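Local structure of selenium-binding protein (Sulfolobus tokodaii, 2ECE) at residues A[17-22]-A[328-333]; A[28-33]-A[437-442]; A[335-340]-A[346-351]; A[419-422]-A[428-431]. The protein is of uncertain function, possibly binding selenium like others of its family, and folds as a beta propeller. All coordinates share one frame; numbering follows the deposited sequence.

Contact 1: A[17-22]-A[328-333]; sequences KMAMKA and ISLDDK
Met20 reaches Leu330 and Asp331 because its CG stands anti to its carbonyl carbon (chi1 -73°) and the chain, extended at chi2, bends at chi3 (73°) to carry CE toward Asp331. Asp331 in turn holds CG between its backbone N and carbonyl carbon (chi1 52°), which folds the carboxylate back over its own turn. The contact sets helix 16-20, near the N-terminus of the beta propeller, against the type I beta turn from Ser329 to Asp332, which joins strands 326-328 and 334-339 of one blade. The evidence for tight docking is Met20 CG to Leu330 CB at 3.4 Å, closer than carbon pairs usually come; the two side chains run past each other in opposite directions. Farther out, Met20 SD lies 3.7 Å from Asp331 CB, and its methyl CE reaches toward the same side chain. Ala19 CB adds a looser touch on Leu330 CD1 at 4.3 Å. With no hydrogen bond crossing, the interface is purely one of packing. Replacing Met20 by an alanine would probably leave Leu330 CB and the Asp331 methylene without their main partner on the helix and open a gap between helix and turn. Around the contact, Tyr459 and Ala454 also pack on Leu330, while Arg390 binds Ala19 O. The turn has its own polar bracing in an Asx turn: Asp331 OD1 takes Lys333 N at 2.9 Å from above the carboxylate plane, and Ser329 OG, on the syn side, donates to the same Asp331 OD1 at 2.6 Å.

Contact 2: A[28-33]-A[437-442]; sequences AYVACL and VDFGEA
Cys32 and Val30 both point from strand 28-33 at the ring of Phe439, but they meet it differently. The thiol sits over one face: Cys32 SG is 4.0 Å from the centroid of the Phe439 ring and 28° off its normal, a sulfur-aromatic contact. Val30 comes in obliquely, its CG1 4.1 Å from Phe439 CZ. On the opposite face of the ring lies Val437 CG1, so the ring is held between a sulfur of one strand and a methyl of its own. Farther along, Ala442 CA approaches Leu33 O at 3.5 Å, a CA-H...O contact bent to 124° at the hydrogen. No hydrogen bond joins the segments. The shape of 437-442 is set internally: Asp438 OD1 accepts from Gly440 N at 2.8 Å in an Asx turn, and a type II' turn from Phe439 to Ala442 closes with Ala442 N on Phe439 O at 3.2 Å. Met418 and Ser444 also pack on Phe439, extending its buried surroundings. The turn leads from strand 429-438, outermost in its blade, into strand 443-449, which pairs with 27-33. That union of C-terminal and N-terminal strands in one sheet is the ring closure, often called Velcro, typical of beta propellers.

Contact 3: A[335-340]-A[346-351]; sequences LYLSLW and RQYDIS
Arg346 extends along Leu339 and Tyr348 on one face of the antiparallel hairpin. Its CB lies 3.7 Å from Tyr348 CE1, two residues on. CG and CD then pass Leu339 CD1, each about 4.1 Å from that methyl, and NE continues over the fork of the leucine, 4.0 Å from Leu339 CD1. At the end, NH1 donates to Tyr348 OH (3.0 Å, N-H...O 155°) within the guanidinium plane, NE forms a salt bridge with Glu344, and NH2 still grazes Leu339 CD2. An extended chain from CG to NE (chi2 -176°) makes this reach possible, and the bonds through NH1 and NE probably fix the rotation of the group. On the same face the Leu337 and Tyr348 side chains cross at about a right angle, with Leu337 CG 3.8 Å from Tyr348 CE1. Four backbone hydrogen bonds fix the register: Leu335 pairs with Tyr348 in both directions, and Leu337 with Arg346. Past the strand, Ile350 CG2 closes on Leu335 CB at 3.7 Å. The hairpin forms the middle of a four-stranded propeller blade, with strand 326-328 beside 334-339 and strand 357-363 beside 344-349, while Ile298 and Ile300 of strand 291-304, in the preceding blade, pack on Leu335, Arg346 and Tyr348.

Contact 4: A[419-422]-A[428-431]; sequences VKLN and GLEI
Leu421 meets Leu429 and Ile431 through different branches, and these apolar touches make up the first group. Its CG is anti to the carbonyl carbon (chi1 -55°), which spreads the two methyls between the partners: CD2 lies 3.8 Å from Ile431 CG1, whereas CD1 lies 3.9 Å from Leu429 CD2. Leu421 CB also reaches Leu429 CD2 at 3.8 Å, and Val419 CG1 adds a lighter touch on Ile431 CG2 at 4.2 Å. All three pairs meet at a slant. An alanine in place of Leu421 would probably leave Ile431 CG1 and the methyls of Leu429 without their partner and open a gap over this face of the hairpin.

Backbone bonds form the second group. Asn422 and Glu430 are an antiparallel hydrogen-bonded pair: Asn422 N gives to Glu430 O at 2.7 Å, nearly straight at 161°, and Glu430 N gives to Asn422 O at 3.0 Å. Leu421 and Ile431 make the adjoining non-hydrogen-bonded pair, and there Leu421 CA comes within 3.1 Å of Glu430 O as a CA-H...O contact.

Gly428, where the chain enters the strand, has backbone angles at which a CB would jam against the carbonyl O of the preceding residue.

The outside partners differ by face. Val345 of the preceding blade packs on both Leu421 and Leu429, whereas Lys420, on the other side, bonds through NZ to Tyr57 OH. The chemistry thus implies a two-sided outer hairpin of a propeller blade, with an apolar face closing against the neighbouring blade and a polar face carrying Lys420, Asn422 and the exposed Glu430.

How the contacts relate
Contacts 2 and 3 are buried, while contacts 1 and 4 are only partly so. Contacts 3 and 4 are both hairpins within single blades, held by backbone pairing; contacts 1 and 2 join parts distant in sequence by side-chain packing, without a hydrogen bond across. Contact 4 shares strand 429-438 with contact 2, and is nested in the loop that contact 2 closes. Contact 3 touches contact 4 from the adjacent blade, where Leu429 CG packs 4.1 Å from Gln347 CB. It also meets contact 1, where Lys333 O lies 2.7 Å from Ile350 N, a probable hydrogen bond continuing the same hairpin. Contacts 1 and 2 do not touch, their centres being about 27 Å apart.

Contact 1: A[17-22]-A[328-333]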
loop_
_atom_site.group_PDB
_atom_site.type_symbol
_atom_site.label_atom_id
_atom_site.label_comp_id
_atom_site.label_asym_id
_atom_site.label_seq_id
_atom_site.Cartn_x
_atom_site.Cartn_y
_atom_site.Cartn_z
ATOM N N LYS A 17 -9.929 -16.892 8.502
ATOM C CA LYS A 17 -10.295 -18.226 8.022
ATOM C C LYS A 17 -11.517 -18.152 7.112
ATOM O O LYS A 17 -11.538 -18.760 6.044
ATOM C CB LYS A 17 -10.592 -19.162 9.209
ATOM C CG LYS A 17 -11.019 -20.588 8.829
ATOM C CD LYS A 17 -11.396 -21.413 10.077
ATOM C CE LYS A 17 -12.111 -22.719 9.716
ATOM N NZ LYS A 17 -12.568 -23.501 10.914
ATOM N N MET A 18 -12.537 -17.405 7.529
ATOM C CA MET A 18 -13.739 -17.293 6.714
ATOM C C MET A 18 -13.463 -16.529 5.423
ATOM O O MET A 18 -14.043 -16.828 4.377
ATOM C CB MET A 18 -14.866 -16.600 7.489
ATOM C CG MET A 18 -15.393 -17.398 8.674
ATOM S SD MET A 18 -15.814 -19.098 8.234
ATOM C CE MET A 18 -14.584 -20.000 9.205
ATOM N N ALA A 19 -12.583 -15.539 5.495
ATOM C CA ALA A 19 -12.248 -14.756 4.309
ATOM C C ALA A 19 -11.548 -15.639 3.275
ATOM O O ALA A 19 -11.797 -15.521 2.073
ATOM C CB ALA A 19 -11.346 -13.574 4.692
ATOM N N MET A 20 -10.680 -16.526 3.753
ATOM C CA MET A 20 -9.930 -17.430 2.876
ATOM C C MET A 20 -10.803 -18.407 2.095
ATOM O O MET A 20 -10.501 -18.737 0.946
ATOM C CB MET A 20 -8.918 -18.241 3.686
ATOM C CG MET A 20 -7.710 -17.470 4.166
ATOM S SD MET A 20 -6.472 -18.586 4.859
ATOM C CE MET A 20 -5.835 -19.357 3.361
ATOM N N LYS A 21 -11.880 -18.868 2.725
ATOM C CA LYS A 21 -12.784 -19.835 2.114
ATOM C C LYS A 21 -13.861 -19.231 1.216
ATOM O O LYS A 21 -14.639 -19.962 0.610
ATOM C CB LYS A 21 -13.455 -20.676 3.208
ATOM C CG LYS A 21 -12.497 -21.493 4.066
ATOM C CD LYS A 21 -11.890 -22.654 3.284
ATOM C CE LYS A 21 -11.103 -23.596 4.198
ATOM N NZ LYS A 21 -10.571 -24.785 3.472
ATOM N N ALA A 22 -13.919 -17.906 1.127
ATOM C CA ALA A 22 -14.927 -17.263 0.284
ATOM C C ALA A 22 -14.548 -17.371 -1.195
ATOM O O ALA A 22 -13.398 -17.632 -1.526
ATOM C CB ALA A 22 -15.084 -15.806 0.681
ATOM N N ILE A 328 0.864 -9.581 3.724
ATOM C CA ILE A 328 0.798 -10.893 4.364
ATOM C C ILE A 328 -0.423 -11.688 3.912
ATOM O O ILE A 328 -1.527 -11.142 3.811
ATOM C CB ILE A 328 0.724 -10.738 5.902
ATOM C CG1 ILE A 328 1.892 -9.884 6.398
ATOM C CG2 ILE A 328 0.724 -12.106 6.569
ATOM C CD1 ILE A 328 1.771 -9.492 7.857
ATOM N N SER A 329 -0.241 -12.979 3.644
ATOM C CA SER A 329 -1.376 -13.809 3.233
ATOM C C SER A 329 -2.337 -13.932 4.415
ATOM O O SER A 329 -1.920 -13.816 5.565
ATOM C CB SER A 329 -0.902 -15.198 2.785
ATOM O OG SER A 329 -0.097 -15.815 3.773
ATOM N N LEU A 330 -3.621 -14.159 4.137
ATOM C CA LEU A 330 -4.631 -14.260 5.194
ATOM C C LEU A 330 -4.366 -15.274 6.310
ATOM O O LEU A 330 -4.792 -15.066 7.441
ATOM C CB LEU A 330 -6.007 -14.542 4.584
ATOM C CG LEU A 330 -6.851 -13.338 4.155
ATOM C CD1 LEU A 330 -7.226 -12.523 5.377
ATOM C CD2 LEU A 330 -6.074 -12.482 3.164
ATOM N N ASP A 331 -3.685 -16.372 5.999
ATOM C CA ASP A 331 -3.391 -17.390 7.009
ATOM C C ASP A 331 -2.181 -16.986 7.842
ATOM O O ASP A 331 -1.729 -17.735 8.703
ATOM C CB ASP A 331 -3.122 -18.740 6.341
ATOM C CG ASP A 331 -2.074 -18.646 5.248
ATOM O OD1 ASP A 331 -1.339 -17.632 5.215
ATOM O OD2 ASP A 331 -1.978 -19.582 4.428
ATOM N N ASP A 332 -1.660 -15.792 7.580
ATOM C CA ASP A 332 -0.502 -15.283 8.305
ATOM C C ASP A 332 0.725 -16.166 8.143
ATOM O O ASP A 332 1.656 -16.095 8.946
ATOM C CB ASP A 332 -0.820 -15.133 9.800
ATOM C CG ASP A 332 -1.770 -13.980 10.086
ATOM O OD1 ASP A 332 -1.731 -12.979 9.339
ATOM O OD2 ASP A 332 -2.541 -14.064 11.066
ATOM N N LYS A 333 0.741 -16.986 7.097
ATOM C CA LYS A 333 1.867 -17.885 6.874
ATOM C C LYS A 333 2.980 -17.283 6.017
ATOM O O LYS A 333 4.156 -17.588 6.218
ATOM C CB LYS A 333 1.370 -19.189 6.234
ATOM C CG LYS A 333 2.414 -20.287 6.138
ATOM C CD LYS A 333 1.862 -21.525 5.440
ATOM C CE LYS A 333 2.880 -22.655 5.457
ATOM N NZ LYS A 333 2.396 -23.865 4.718
#

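Contact 2: A[28-33]-A[437-442]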
loop_
_atom_site.group_PDB
_atom_site.type_symbol
_atom_site.label_atom_id
_atom_site.label_comp_id
_atom_site.label_asym_id
_atom_site.label_seq_id
_atom_site.Cartn_x
_atom_site.Cartn_y
_atom_site.Cartn_z
ATOM N N ALA A 28 -10.237 -6.802 -10.614
ATOM C CA ALA A 28 -9.149 -6.118 -9.935
ATOM C C ALA A 28 -9.231 -4.644 -10.305
ATOM O O ALA A 28 -9.150 -4.281 -11.476
ATOM C CB ALA A 28 -7.809 -6.693 -10.372
ATOM N N TYR A 29 -9.429 -3.798 -9.305
ATOM C CA TYR A 29 -9.497 -2.366 -9.540
ATOM C C TYR A 29 -8.068 -1.872 -9.358
ATOM O O TYR A 29 -7.412 -2.216 -8.377
ATOM C CB TYR A 29 -10.445 -1.719 -8.526
ATOM C CG TYR A 29 -11.876 -2.200 -8.667
ATOM C CD1 TYR A 29 -12.626 -1.894 -9.804
ATOM C CD2 TYR A 29 -12.479 -2.967 -7.665
ATOM C CE1 TYR A 29 -13.946 -2.336 -9.942
ATOM C CE2 TYR A 29 -13.797 -3.413 -7.791
ATOM C CZ TYR A 29 -14.525 -3.091 -8.932
ATOM O OH TYR A 29 -15.837 -3.505 -9.052
ATOM N N VAL A 30 -7.577 -1.079 -10.307
ATOM C CA VAL A 30 -6.203 -0.605 -10.224
ATOM C C VAL A 30 -6.078 0.907 -10.337
ATOM O O VAL A 30 -6.593 1.520 -11.275
ATOM C CB VAL A 30 -5.344 -1.264 -11.325
ATOM C CG1 VAL A 30 -3.870 -0.916 -11.134
ATOM C CG2 VAL A 30 -5.552 -2.782 -11.299
ATOM N N ALA A 31 -5.385 1.506 -9.375
ATOM C CA ALA A 31 -5.177 2.945 -9.392
ATOM C C ALA A 31 -4.110 3.223 -10.447
ATOM O O ALA A 31 -2.978 2.745 -10.331
ATOM C CB ALA A 31 -4.707 3.422 -8.027
ATOM N N CYS A 32 -4.476 3.979 -11.479
ATOM C CA CYS A 32 -3.542 4.308 -12.561
ATOM C C CYS A 32 -3.330 5.813 -12.691
ATOM O O CYS A 32 -4.236 6.595 -12.428
ATOM C CB CYS A 32 -4.060 3.746 -13.885
ATOM S SG CYS A 32 -4.090 1.939 -13.918
ATOM N N LEU A 33 -2.140 6.217 -13.124
ATOM C CA LEU A 33 -1.846 7.635 -13.235
ATOM C C LEU A 33 -1.013 8.053 -14.448
ATOM O O LEU A 33 -0.220 7.277 -14.980
ATOM C CB LEU A 33 -1.123 8.102 -11.971
ATOM C CG LEU A 33 0.187 7.351 -11.670
ATOM C CD1 LEU A 33 1.127 8.251 -10.892
ATOM C CD2 LEU A 33 -0.113 6.073 -10.890
ATOM N N VAL A 437 -1.168 -7.263 -18.017
ATOM C CA VAL A 437 -1.861 -6.044 -18.369
ATOM C C VAL A 437 -0.780 -5.001 -18.584
ATOM O O VAL A 437 0.100 -4.809 -17.735
ATOM C CB VAL A 437 -2.803 -5.557 -17.248
ATOM C CG1 VAL A 437 -3.554 -4.317 -17.709
ATOM C CG2 VAL A 437 -3.775 -6.661 -16.869
ATOM N N ASP A 438 -0.832 -4.365 -19.744
ATOM C CA ASP A 438 0.097 -3.311 -20.103
ATOM C C ASP A 438 -0.778 -2.060 -20.125
ATOM O O ASP A 438 -1.732 -1.974 -20.894
ATOM C CB ASP A 438 0.707 -3.614 -21.477
ATOM C CG ASP A 438 1.090 -2.367 -22.241
ATOM O OD1 ASP A 438 1.533 -1.380 -21.614
ATOM O OD2 ASP A 438 0.956 -2.384 -23.484
ATOM N N PHE A 439 -0.469 -1.102 -19.261
ATOM C CA PHE A 439 -1.270 0.112 -19.167
ATOM C C PHE A 439 -0.853 1.223 -20.128
ATOM O O PHE A 439 -1.270 2.375 -19.978
ATOM C CB PHE A 439 -1.254 0.606 -17.718
ATOM C CG PHE A 439 -1.952 -0.330 -16.759
ATOM C CD1 PHE A 439 -3.342 -0.355 -16.677
ATOM C CD2 PHE A 439 -1.221 -1.210 -15.966
ATOM C CE1 PHE A 439 -3.994 -1.244 -15.823
ATOM C CE2 PHE A 439 -1.867 -2.101 -15.109
ATOM C CZ PHE A 439 -3.256 -2.118 -15.038
ATOM N N GLY A 440 -0.039 0.874 -21.121
ATOM C CA GLY A 440 0.396 1.858 -22.103
ATOM C C GLY A 440 1.348 2.891 -21.538
ATOM O O GLY A 440 2.434 2.545 -21.086
ATOM N N GLU A 441 0.951 4.160 -21.561
ATOM C CA GLU A 441 1.803 5.224 -21.033
ATOM C C GLU A 441 1.403 5.580 -19.601
ATOM O O GLU A 441 2.060 6.390 -18.945
ATOM C CB GLU A 441 1.709 6.474 -21.917
ATOM C CG GLU A 441 2.179 6.287 -23.361
ATOM C CD GLU A 441 3.665 5.984 -23.472
ATOM O OE1 GLU A 441 4.471 6.681 -22.816
ATOM O OE2 GLU A 441 4.032 5.058 -24.226
ATOM N N ALA A 442 0.314 4.982 -19.125
ATOM C CA ALA A 442 -0.151 5.231 -17.761
ATOM C C ALA A 442 0.634 4.326 -16.814
ATOM O O ALA A 442 1.124 3.278 -17.230
ATOM C CB ALA A 442 -1.647 4.934 -17.652
#

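Contact 3: A[335-340]-A[346-351]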
loop_
_atom_site.group_PDB
_atom_site.type_symbol
_atom_site.label_atom_id
_atom_site.label_comp_id
_atom_site.label_asym_id
_atom_site.label_seq_id
_atom_site.Cartn_x
_atom_site.Cartn_y
_atom_site.Cartn_z
ATOM N N LEU A 335 4.911 -13.785 4.044
ATOM C CA LEU A 335 5.181 -12.354 4.003
ATOM C C LEU A 335 5.772 -12.124 2.609
ATOM O O LEU A 335 6.753 -12.768 2.238
ATOM C CB LEU A 335 6.207 -12.002 5.090
ATOM C CG LEU A 335 6.301 -10.619 5.756
ATOM C CD1 LEU A 335 7.773 -10.257 5.918
ATOM C CD2 LEU A 335 5.576 -9.563 4.945
ATOM N N TYR A 336 5.160 -11.252 1.815
ATOM C CA TYR A 336 5.677 -10.983 0.477
ATOM C C TYR A 336 6.286 -9.594 0.446
ATOM O O TYR A 336 5.736 -8.667 1.034
ATOM C CB TYR A 336 4.566 -11.086 -0.570
ATOM C CG TYR A 336 3.990 -12.474 -0.706
ATOM C CD1 TYR A 336 2.981 -12.919 0.151
ATOM C CD2 TYR A 336 4.480 -13.361 -1.668
ATOM C CE1 TYR A 336 2.471 -14.218 0.052
ATOM C CE2 TYR A 336 3.982 -14.661 -1.776
ATOM C CZ TYR A 336 2.980 -15.084 -0.913
ATOM O OH TYR A 336 2.499 -16.371 -1.008
ATOM N N LEU A 337 7.429 -9.459 -0.221
ATOM C CA LEU A 337 8.085 -8.164 -0.325
ATOM C C LEU A 337 8.373 -7.885 -1.784
ATOM O O LEU A 337 8.566 -8.805 -2.583
ATOM C CB LEU A 337 9.442 -8.125 0.397
ATOM C CG LEU A 337 9.892 -8.840 1.673
ATOM C CD1 LEU A 337 11.231 -8.228 2.087
ATOM C CD2 LEU A 337 8.889 -8.698 2.790
ATOM N N SER A 338 8.412 -6.605 -2.132
ATOM C CA SER A 338 8.753 -6.216 -3.485
ATOM C C SER A 338 10.088 -5.492 -3.343
ATOM O O SER A 338 10.337 -4.822 -2.337
ATOM C CB SER A 338 7.694 -5.277 -4.069
ATOM O OG SER A 338 7.629 -4.057 -3.345
ATOM N N LEU A 339 10.966 -5.666 -4.323
ATOM C CA LEU A 339 12.256 -4.992 -4.311
ATOM C C LEU A 339 12.214 -4.129 -5.557
ATOM O O LEU A 339 12.497 -4.591 -6.661
ATOM C CB LEU A 339 13.419 -5.989 -4.388
ATOM C CG LEU A 339 13.915 -6.636 -3.089
ATOM C CD1 LEU A 339 12.892 -7.641 -2.578
ATOM C CD2 LEU A 339 15.252 -7.332 -3.349
ATOM N N TRP A 340 11.836 -2.874 -5.361
ATOM C CA TRP A 340 11.698 -1.919 -6.446
ATOM C C TRP A 340 13.026 -1.482 -7.055
ATOM O O TRP A 340 13.052 -0.923 -8.146
ATOM C CB TRP A 340 10.935 -0.701 -5.935
ATOM C CG TRP A 340 10.428 0.184 -7.015
ATOM C CD1 TRP A 340 9.493 -0.127 -7.964
ATOM C CD2 TRP A 340 10.776 1.556 -7.227
ATOM N NE1 TRP A 340 9.231 0.976 -8.752
ATOM C CE2 TRP A 340 10.009 2.020 -8.322
ATOM C CE3 TRP A 340 11.667 2.440 -6.601
ATOM C CZ2 TRP A 340 10.098 3.327 -8.794
ATOM C CZ3 TRP A 340 11.754 3.747 -7.076
ATOM C CH2 TRP A 340 10.976 4.173 -8.162
ATOM N N ARG A 346 9.530 -11.365 -3.335
ATOM C CA ARG A 346 9.940 -12.510 -2.541
ATOM C C ARG A 346 8.800 -12.975 -1.649
ATOM O O ARG A 346 7.884 -12.206 -1.330
ATOM C CB ARG A 346 11.140 -12.151 -1.660
ATOM C CG ARG A 346 12.385 -11.741 -2.421
ATOM C CD ARG A 346 13.541 -11.501 -1.462
ATOM N NE ARG A 346 14.775 -11.170 -2.167
ATOM C CZ ARG A 346 15.975 -11.137 -1.601
ATOM N NH1 ARG A 346 16.116 -11.413 -0.311
ATOM N NH2 ARG A 346 17.039 -10.832 -2.328
ATOM N N GLN A 347 8.870 -14.242 -1.253
ATOM C CA GLN A 347 7.886 -14.847 -0.371
ATOM C C GLN A 347 8.646 -15.397 0.829
ATOM O O GLN A 347 9.552 -16.213 0.675
ATOM C CB GLN A 347 7.158 -15.995 -1.075
ATOM C CG GLN A 347 6.245 -16.794 -0.152
ATOM C CD GLN A 347 5.818 -18.120 -0.751
ATOM O OE1 GLN A 347 4.632 -18.356 -1.001
ATOM N NE2 GLN A 347 6.783 -18.994 -0.988
ATOM N N TYR A 348 8.290 -14.940 2.024
ATOM C CA TYR A 348 8.940 -15.416 3.234
ATOM C C TYR A 348 7.948 -16.179 4.098
ATOM O O TYR A 348 6.856 -15.688 4.389
ATOM C CB TYR A 348 9.509 -14.259 4.056
ATOM C CG TYR A 348 10.761 -13.634 3.501
ATOM C CD1 TYR A 348 10.703 -12.703 2.469
ATOM C CD2 TYR A 348 12.015 -13.971 4.019
ATOM C CE1 TYR A 348 11.864 -12.114 1.962
ATOM C CE2 TYR A 348 13.181 -13.392 3.523
ATOM C CZ TYR A 348 13.099 -12.463 2.494
ATOM O OH TYR A 348 14.247 -11.881 2.000
ATOM N N ASP A 349 8.324 -17.389 4.492
ATOM C CA ASP A 349 7.473 -18.196 5.352
ATOM C C ASP A 349 7.634 -17.580 6.736
ATOM O O ASP A 349 8.742 -17.510 7.261
ATOM C CB ASP A 349 7.963 -19.653 5.348
ATOM C CG ASP A 349 7.188 -20.540 6.305
ATOM O OD1 ASP A 349 6.829 -21.668 5.902
ATOM O OD2 ASP A 349 6.949 -20.122 7.458
ATOM N N ILE A 350 6.543 -17.104 7.318
ATOM C CA ILE A 350 6.636 -16.507 8.641
ATOM C C ILE A 350 5.930 -17.328 9.713
ATOM O O ILE A 350 5.390 -16.772 10.673
ATOM C CB ILE A 350 6.089 -15.050 8.663
ATOM C CG1 ILE A 350 4.710 -14.982 8.007
ATOM C CG2 ILE A 350 7.068 -14.129 7.960
ATOM C CD1 ILE A 350 4.090 -13.599 8.073
ATOM N N SER A 351 5.938 -18.650 9.545
ATOM C CA SER A 351 5.328 -19.550 10.523
ATOM C C SER A 351 5.863 -19.114 11.880
ATOM O O SER A 351 5.162 -19.161 12.891
ATOM C CB SER A 351 5.725 -20.999 10.234
ATOM O OG SER A 351 5.234 -21.407 8.969
#

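Contact 4: A[419-422]-A[428-431]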
loop_
_atom_site.group_PDB
_atom_site.type_symbol
_atom_site.label_atom_id
_atom_site.label_comp_id
_atom_site.label_asym_id
_atom_site.label_seq_id
_atom_site.Cartn_x
_atom_site.Cartn_y
_atom_site.Cartn_z
ATOM N N VAL A 419 1.346 -7.702 -13.208
ATOM C CA VAL A 419 1.763 -9.077 -13.355
ATOM C C VAL A 419 1.085 -9.945 -12.312
ATOM O O VAL A 419 0.779 -9.478 -11.206
ATOM C CB VAL A 419 3.296 -9.168 -13.196
ATOM C CG1 VAL A 419 3.713 -10.571 -12.790
ATOM C CG2 VAL A 419 3.968 -8.768 -14.505
ATOM N N LYS A 420 0.832 -11.201 -12.670
ATOM C CA LYS A 420 0.225 -12.133 -11.737
ATOM C C LYS A 420 1.232 -13.221 -11.403
ATOM O O LYS A 420 1.917 -13.746 -12.285
ATOM C CB LYS A 420 -1.045 -12.770 -12.305
ATOM C CG LYS A 420 -1.645 -13.782 -11.330
ATOM C CD LYS A 420 -3.082 -14.185 -11.654
ATOM C CE LYS A 420 -3.173 -15.287 -12.700
ATOM N NZ LYS A 420 -4.557 -15.861 -12.764
ATOM N N LEU A 421 1.326 -13.537 -10.120
ATOM C CA LEU A 421 2.228 -14.569 -9.641
ATOM C C LEU A 421 1.361 -15.667 -9.046
ATOM O O LEU A 421 0.297 -15.395 -8.496
ATOM C CB LEU A 421 3.148 -14.014 -8.553
ATOM C CG LEU A 421 3.989 -12.776 -8.870
ATOM C CD1 LEU A 421 4.841 -12.421 -7.660
ATOM C CD2 LEU A 421 4.873 -13.051 -10.080
ATOM N N ASN A 422 1.806 -16.910 -9.171
ATOM C CA ASN A 422 1.070 -18.031 -8.611
ATOM C C ASN A 422 1.867 -18.457 -7.386
ATOM O O ASN A 422 3.012 -18.889 -7.504
ATOM C CB ASN A 422 0.980 -19.166 -9.634
ATOM C CG ASN A 422 0.086 -18.814 -10.814
ATOM O OD1 ASN A 422 0.494 -18.931 -11.970
ATOM N ND2 ASN A 422 -1.140 -18.387 -10.526
ATOM N N GLY A 428 6.632 -21.511 -2.453
ATOM C CA GLY A 428 6.857 -21.453 -3.887
ATOM C C GLY A 428 6.215 -20.242 -4.545
ATOM O O GLY A 428 5.083 -19.878 -4.212
ATOM N N LEU A 429 6.933 -19.632 -5.489
ATOM C CA LEU A 429 6.446 -18.450 -6.208
ATOM C C LEU A 429 6.808 -18.531 -7.694
ATOM O O LEU A 429 7.982 -18.657 -8.038
ATOM C CB LEU A 429 7.080 -17.182 -5.628
ATOM C CG LEU A 429 6.230 -16.033 -5.074
ATOM C CD1 LEU A 429 7.044 -14.750 -5.186
ATOM C CD2 LEU A 429 4.920 -15.895 -5.830
ATOM N N GLU A 430 5.807 -18.447 -8.565
ATOM C CA GLU A 430 6.034 -18.497 -10.011
ATOM C C GLU A 430 5.307 -17.351 -10.708
ATOM O O GLU A 430 4.266 -16.890 -10.239
ATOM C CB GLU A 430 5.514 -19.813 -10.604
ATOM C CG GLU A 430 6.224 -21.087 -10.149
ATOM C CD GLU A 430 7.669 -21.157 -10.611
ATOM O OE1 GLU A 430 7.970 -20.657 -11.718
ATOM O OE2 GLU A 430 8.498 -21.729 -9.868
ATOM N N ILE A 431 5.853 -16.902 -11.832
ATOM C CA ILE A 431 5.231 -15.835 -12.607
ATOM C C ILE A 431 4.210 -16.482 -13.533
ATOM O O ILE A 431 4.533 -17.430 -14.245
ATOM C CB ILE A 431 6.257 -15.095 -13.495
ATOM C CG1 ILE A 431 7.364 -14.485 -12.639
ATOM C CG2 ILE A 431 5.565 -14.013 -14.296
ATOM C CD1 ILE A 431 8.558 -14.005 -13.455
#